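Local coordinates for protein acyltransferase (Actinoplanes teichomyceticus, PDB 4Q38) that transfers long fatty acyl chains from acyl-CoA to an amino sugar of the glycopeptide antibiotic teicoplanin during its biosynthesis, at residues T180-H183 / L184-I187. Sequence-based numbering, arbitrary orientation.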
ATOM      1  N   THR A 180       1.390  -3.043   1.818  1.00 22.12           N
ATOM      2  CA  THR A 180       2.457  -2.887   2.826  1.00 22.52           C
ATOM      3  C   THR A 180       3.583  -3.925   2.703  1.00 22.27           C
ATOM      4  O   THR A 180       4.635  -3.724   3.295  1.00 21.86           O
ATOM      5  CB  THR A 180       1.936  -2.836   4.286  1.00 22.63           C
ATOM      6  OG1 THR A 180       1.078  -3.944   4.513  1.00 23.00           O
ATOM      7  CG2 THR A 180       1.153  -1.529   4.552  1.00 22.95           C
ATOM      8  N   THR A 181       3.397  -4.997   1.919  1.00 22.75           N
ATOM      9  CA  THR A 181       4.519  -5.918   1.664  1.00 22.44           C
ATOM     10  C   THR A 181       5.647  -5.209   0.923  1.00 22.78           C
ATOM     11  O   THR A 181       6.793  -5.628   1.012  1.00 22.18           O
ATOM     12  CB  THR A 181       4.156  -7.201   0.847  1.00 22.82           C
ATOM     13  OG1 THR A 181       3.768  -6.858  -0.492  1.00 24.22           O
ATOM     14  CG2 THR A 181       3.062  -8.028   1.516  1.00 22.94           C
ATOM     15  N   TYR A 182       5.311  -4.155   0.173  1.00 22.35           N
ATOM     16  CA  TYR A 182       6.333  -3.365  -0.522  1.00 22.93           C
ATOM     17  C   TYR A 182       7.197  -2.614   0.487  1.00 22.29           C
ATOM     18  O   TYR A 182       8.431  -2.682   0.430  1.00 21.54           O
ATOM     19  CB  TYR A 182       5.706  -2.375  -1.505  1.00 23.31           C
ATOM     20  CG  TYR A 182       5.229  -2.976  -2.813  1.00 24.93           C
ATOM     21  CD1 TYR A 182       4.069  -3.758  -2.868  1.00 24.92           C
ATOM     22  CD2 TYR A 182       5.914  -2.729  -4.013  1.00 26.80           C
ATOM     23  CE1 TYR A 182       3.621  -4.298  -4.073  1.00 27.33           C
ATOM     24  CE2 TYR A 182       5.469  -3.263  -5.221  1.00 28.07           C
ATOM     25  CZ  TYR A 182       4.326  -4.047  -5.241  1.00 28.89           C
ATOM     26  OH  TYR A 182       3.877  -4.575  -6.428  1.00 31.51           O
ATOM     27  N   HIS A 183       6.551  -1.903   1.414  1.00 22.05           N
ATOM     28  CA  HIS A 183       7.292  -1.161   2.428  1.00 22.03           C
ATOM     29  C   HIS A 183       8.121  -2.107   3.250  1.00 21.44           C
ATOM     30  O   HIS A 183       9.291  -1.842   3.516  1.00 22.47           O
ATOM     31  CB  HIS A 183       6.356  -0.393   3.367  1.00 21.98           C
ATOM     32  CG  HIS A 183       5.263   0.377   2.669  1.00 21.50           C
ATOM     33  ND1 HIS A 183       4.353  -0.211   1.876  1.00 21.30           N
ATOM     34  CD2 HIS A 183       4.937   1.730   2.704  1.00 21.11           C
ATOM     35  CE1 HIS A 183       3.491   0.711   1.412  1.00 20.68           C
ATOM     36  NE2 HIS A 183       3.836   1.899   1.932  1.00 21.49           N
ATOM     37  N   LEU A 184       7.511  -3.219   3.659  1.00 22.06           N
ATOM     38  CA  LEU A 184       8.151  -4.188   4.570  1.00 23.02           C
ATOM     39  C   LEU A 184       9.265  -5.028   3.937  1.00 23.99           C
ATOM     40  O   LEU A 184      10.103  -5.594   4.646  1.00 24.73           O
ATOM     41  CB  LEU A 184       7.091  -5.109   5.203  1.00 22.90           C
ATOM     42  CG  LEU A 184       6.107  -4.424   6.174  1.00 22.76           C
ATOM     43  CD1 LEU A 184       5.014  -5.387   6.627  1.00 22.75           C
ATOM     44  CD2 LEU A 184       6.824  -3.825   7.362  1.00 22.29           C
ATOM     45  N   ARG A 185       9.280  -5.108   2.612  1.00 23.69           N
ATOM     46  CA  ARG A 185      10.398  -5.758   1.933  1.00 23.48           C
ATOM     47  C   ARG A 185      11.506  -4.787   1.562  1.00 23.15           C
ATOM     48  O   ARG A 185      12.496  -5.179   0.955  1.00 22.06           O
ATOM     49  CB  ARG A 185       9.915  -6.503   0.696  1.00 23.63           C
ATOM     50  CG  ARG A 185       9.209  -7.807   1.017  1.00 24.20           C
ATOM     51  CD  ARG A 185       8.684  -8.439  -0.253  1.00 24.03           C
ATOM     52  NE  ARG A 185       7.549  -7.708  -0.832  1.00 24.71           N
ATOM     53  CZ  ARG A 185       7.180  -7.793  -2.106  1.00 26.03           C
ATOM     54  NH1 ARG A 185       7.904  -8.515  -2.970  1.00 26.92           N
ATOM     55  NH2 ARG A 185       6.111  -7.127  -2.538  1.00 25.28           N
ATOM     56  N   GLY A 186      11.358  -3.515   1.925  1.00 22.50           N
ATOM     57  CA  GLY A 186      12.388  -2.549   1.577  1.00 22.00           C
ATOM     58  C   GLY A 186      12.567  -2.332   0.077  1.00 22.17           C
ATOM     59  O   GLY A 186      13.662  -2.006  -0.377  1.00 23.22           O
ATOM     60  N   ILE A 187      11.492  -2.514  -0.683  1.00 22.27           N
ATOM     61  CA  ILE A 187      11.513  -2.310  -2.134  1.00 23.15           C
ATOM     62  C   ILE A 187      10.750  -1.068  -2.568  1.00 22.98           C
ATOM     63  O   ILE A 187      10.642  -0.789  -3.768  1.00 23.69           O
ATOM     64  CB  ILE A 187      10.994  -3.565  -2.894  1.00 23.14           C
ATOM     65  CG1 ILE A 187       9.534  -3.882  -2.521  1.00 22.99           C
ATOM     66  CG2 ILE A 187      11.905  -4.747  -2.595  1.00 23.64           C
ATOM     67  CD1 ILE A 187       8.825  -4.825  -3.473  1.00 23.76           C
TER
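Thr181 O takes two N-H groups of Arg185: the side-chain NE at 2.9 Å, arriving well above the carbonyl plane (63° out of it), and more weakly the backbone N at 3.0 Å. The arginine chain bends at chi3 (-71°) and comes back alongside Thr181, where NH2 reaches OG1 at 3.1 Å, a side-on grip by two nitrogens. That hydroxyl, held between the backbone N and carbonyl carbon, also bonds Trp178 O. NH2 lies over the rim of one Tyr182 ring face, the guanidinium and ring planes 68° apart; any cation-pi attraction is weak at most. Ile187 CD1 covers the centre of a guanidinium face and meets Tyr182 CD2 at 3.6 Å, so one methyl touches both groups. In the backbone, helix 177-184 ends in a Schellman motif: Ile187 N bonds Tyr182 O at 3.3 Å, Gly186 N bonds His183 O at 3.1 Å, and Gly186 has positive phi. The chain then turns into strand 188-191, the edge of the GNAT-like sheet. With NH1 bonded to Ala106 O, the buried guanidinium is met by neutral oxygens, which probably stabilise its charge in place of water while tying the helix end to a neighbouring loop.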